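Protein-glutamine gamma-glutamyltransferase (Pagrus major, PDB 1G0D) catalyses, in a calcium-dependent manner, the cross-linking of peptide-bound glutamine to lysine or other primary amines, and probably also binds GTP. Local coordinates at residues G593-W598 against V679-K684. Numbering follows the deposited sequence.
Sequences GKAVVW and VVVHKK
His682 N donates to Ala595 O at 3.0 Å with an angle at the hydrogen of 162°, so the bond is nearly straight, although the donor stands above the carbonyl plane. This is the edge of a mixed sheet in the C-terminal immunoglobulin-like domain: the short, weakly bonded strand 595-596 adds to the last strand, 673-682, whose other neighbour, 659-666, runs antiparallel to it. A second bond, from Val597 N to His682 O at 3.0 Å, returns in the other direction; the position of that oxygen is less certain in the model. Together they flank Val596, which faces His682 in a parallel bridge with their CA atoms 4.6 Å apart. On the far side of the last strand Val681 O accepts a hydrogen bond from Thr656 OG1.

Beyond the backbone, the side chains sort onto two faces. Ala595 and Val681 point to the buried one, where Ala595 CB meets Val679 CG1 at 3.8 Å. Val681 CG1, anti to its own backbone N (chi1 177°), approaches Val597 N at 3.7 Å, while Leu627 and Pro653 also pack against Val681. His682 lies on the opposite, more exposed face. The Lys594 side chain runs across that of His682 at about a right angle, laying CE over one face of the ring in a CH-pi contact, with Lys594 CE 4.0 Å from the centroid of the His682 ring and 28° off the normal.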
ATOM      1  N   GLY A 593     -16.560  14.966 -23.649  1.00 38.29           N
ATOM      2  CA  GLY A 593     -17.563  15.948 -23.289  1.00 41.83           C
ATOM      3  C   GLY A 593     -17.602  16.225 -21.800  1.00 45.69           C
ATOM      4  O   GLY A 593     -17.148  15.401 -21.004  1.00 52.37           O
ATOM      5  N   LYS A 594     -18.143  17.383 -21.420  1.00 46.93           N
ATOM      6  CA  LYS A 594     -18.270  17.780 -20.007  1.00 43.77           C
ATOM      7  C   LYS A 594     -18.988  16.756 -19.101  1.00 39.64           C
ATOM      8  O   LYS A 594     -20.072  16.264 -19.418  1.00 38.97           O
ATOM      9  CB  LYS A 594     -18.987  19.132 -19.924  1.00 46.94           C
ATOM     10  CG  LYS A 594     -19.157  19.670 -18.512  1.00 50.09           C
ATOM     11  CD  LYS A 594     -18.857  21.161 -18.468  1.00 54.39           C
ATOM     12  CE  LYS A 594     -19.656  21.879 -17.373  1.00 57.63           C
ATOM     13  NZ  LYS A 594     -21.148  21.911 -17.595  1.00 58.16           N
ATOM     14  N   ALA A 595     -18.374  16.451 -17.965  1.00 34.05           N
ATOM     15  CA  ALA A 595     -18.940  15.491 -17.039  1.00 28.50           C
ATOM     16  C   ALA A 595     -19.634  16.245 -15.950  1.00 27.13           C
ATOM     17  O   ALA A 595     -19.107  17.234 -15.457  1.00 26.12           O
ATOM     18  CB  ALA A 595     -17.855  14.632 -16.447  1.00 29.75           C
ATOM     19  N   VAL A 596     -20.815  15.763 -15.569  1.00 25.84           N
ATOM     20  CA  VAL A 596     -21.622  16.382 -14.531  1.00 26.47           C
ATOM     21  C   VAL A 596     -22.178  15.338 -13.590  1.00 26.58           C
ATOM     22  O   VAL A 596     -22.592  14.298 -14.070  1.00 24.79           O
ATOM     23  CB  VAL A 596     -22.805  17.102 -15.155  1.00 24.68           C
ATOM     24  CG1 VAL A 596     -23.779  17.543 -14.046  1.00 21.39           C
ATOM     25  CG2 VAL A 596     -22.291  18.273 -15.966  1.00 24.21           C
ATOM     26  N   VAL A 597     -22.200  15.620 -12.274  1.00 28.32           N
ATOM     27  CA  VAL A 597     -22.705  14.672 -11.265  1.00 29.16           C
ATOM     28  C   VAL A 597     -24.106  14.206 -11.566  1.00 33.74           C
ATOM     29  O   VAL A 597     -24.969  15.014 -11.945  1.00 37.68           O
ATOM     30  CB  VAL A 597     -22.770  15.258  -9.853  1.00 27.52           C
ATOM     31  CG1 VAL A 597     -22.319  14.206  -8.850  1.00 28.38           C
ATOM     32  CG2 VAL A 597     -21.944  16.500  -9.762  1.00 29.74           C
ATOM     33  N   TRP A 598     -24.327  12.903 -11.385  1.00 34.46           N
ATOM     34  CA  TRP A 598     -25.622  12.291 -11.634  1.00 35.65           C
ATOM     35  C   TRP A 598     -26.137  12.479 -13.044  1.00 34.82           C
ATOM     36  O   TRP A 598     -27.333  12.396 -13.270  1.00 38.48           O
ATOM     37  CB  TRP A 598     -26.625  12.856 -10.672  1.00 37.20           C
ATOM     38  CG  TRP A 598     -26.191  12.667  -9.289  1.00 44.68           C
ATOM     39  CD1 TRP A 598     -26.093  13.620  -8.334  1.00 47.02           C
ATOM     40  CD2 TRP A 598     -25.867  11.424  -8.655  1.00 49.06           C
ATOM     41  NE1 TRP A 598     -25.734  13.056  -7.133  1.00 50.13           N
ATOM     42  CE2 TRP A 598     -25.590  11.709  -7.299  1.00 49.46           C
ATOM     43  CE3 TRP A 598     -25.788  10.098  -9.099  1.00 54.06           C
ATOM     44  CZ2 TRP A 598     -25.239  10.715  -6.375  1.00 50.29           C
ATOM     45  CZ3 TRP A 598     -25.436   9.104  -8.177  1.00 57.42           C
ATOM     46  CH2 TRP A 598     -25.168   9.425  -6.827  1.00 55.54           C
ATOM     47  N   VAL A 679     -10.859  12.726 -15.217  1.00 17.05           N
ATOM     48  CA  VAL A 679     -12.138  13.289 -15.601  1.00 20.13           C
ATOM     49  C   VAL A 679     -12.595  14.291 -14.522  1.00 19.74           C
ATOM     50  O   VAL A 679     -12.804  13.892 -13.370  1.00 21.47           O
ATOM     51  CB  VAL A 679     -13.222  12.151 -15.761  1.00 20.32           C
ATOM     52  CG1 VAL A 679     -14.524  12.753 -16.246  1.00 21.57           C
ATOM     53  CG2 VAL A 679     -12.746  11.108 -16.759  1.00 21.47           C
ATOM     54  N   VAL A 680     -12.729  15.579 -14.880  1.00 16.73           N
ATOM     55  CA  VAL A 680     -13.205  16.587 -13.924  1.00 11.66           C
ATOM     56  C   VAL A 680     -14.755  16.587 -13.845  1.00 15.28           C
ATOM     57  O   VAL A 680     -15.440  16.951 -14.807  1.00 12.29           O
ATOM     58  CB  VAL A 680     -12.695  17.983 -14.308  1.00  9.80           C
ATOM     59  CG1 VAL A 680     -13.016  18.976 -13.222  1.00  6.91           C
ATOM     60  CG2 VAL A 680     -11.206  17.951 -14.505  1.00 10.24           C
ATOM     61  N   VAL A 681     -15.302  16.145 -12.708  1.00 16.49           N
ATOM     62  CA  VAL A 681     -16.750  16.089 -12.534  1.00 18.29           C
ATOM     63  C   VAL A 681     -17.292  17.418 -11.988  1.00 21.88           C
ATOM     64  O   VAL A 681     -16.899  17.911 -10.920  1.00 24.43           O
ATOM     65  CB  VAL A 681     -17.149  14.907 -11.613  1.00 21.59           C
ATOM     66  CG1 VAL A 681     -18.640  14.892 -11.381  1.00 19.00           C
ATOM     67  CG2 VAL A 681     -16.723  13.593 -12.237  1.00 22.01           C
ATOM     68  N   HIS A 682     -18.204  18.005 -12.755  1.00 24.57           N
ATOM     69  CA  HIS A 682     -18.779  19.285 -12.413  1.00 20.53           C
ATOM     70  C   HIS A 682     -20.135  19.209 -11.802  1.00 25.23           C
ATOM     71  O   HIS A 682     -20.782  18.167 -11.690  1.00 22.36           O
ATOM     72  CB  HIS A 682     -18.964  20.173 -13.650  1.00 14.10           C
ATOM     73  CG  HIS A 682     -17.708  20.494 -14.384  1.00 16.65           C
ATOM     74  ND1 HIS A 682     -16.828  21.476 -13.971  1.00 20.39           N
ATOM     75  CD2 HIS A 682     -17.172  19.957 -15.505  1.00 18.33           C
ATOM     76  CE1 HIS A 682     -15.802  21.528 -14.802  1.00 21.18           C
ATOM     77  NE2 HIS A 682     -15.986  20.616 -15.745  1.00 21.79           N
ATOM     78  N   LYS A 683     -20.529  20.420 -11.470  1.00 32.12           N
ATOM     79  CA  LYS A 683     -21.797  20.814 -10.961  1.00 39.04           C
ATOM     80  C   LYS A 683     -21.903  21.503  -9.660  1.00 44.57           C
ATOM     81  O   LYS A 683     -22.180  20.919  -8.617  1.00 46.78           O
ATOM     82  CB  LYS A 683     -22.809  19.721 -11.055  1.00 41.37           C
ATOM     83  CG  LYS A 683     -23.723  20.080 -12.174  1.00 45.31           C
ATOM     84  CD  LYS A 683     -24.963  20.700 -11.639  1.00 50.45           C
ATOM     85  CE  LYS A 683     -25.725  19.668 -10.837  1.00 51.76           C
ATOM     86  NZ  LYS A 683     -26.143  20.291  -9.574  1.00 58.25           N
ATOM     87  N   LYS A 684     -21.716  22.808  -9.836  1.00 49.84           N
ATOM     88  CA  LYS A 684     -21.794  23.905  -8.880  1.00 53.19           C
ATOM     89  C   LYS A 684     -23.191  23.889  -8.201  1.00 56.59           C
ATOM     90  O   LYS A 684     -23.258  23.537  -6.990  1.00 58.85           O
ATOM     91  CB  LYS A 684     -21.612  25.235  -9.654  1.00 51.79           C
ATOM     92  CG  LYS A 684     -20.443  25.322 -10.715  1.00 53.61           C
ATOM     93  CD  LYS A 684     -20.365  24.233 -11.850  1.00 49.87           C
ATOM     94  CE  LYS A 684     -18.910  23.761 -12.108  1.00 45.24           C
ATOM     95  NZ  LYS A 684     -18.188  23.392 -10.848  1.00 42.54           N
TER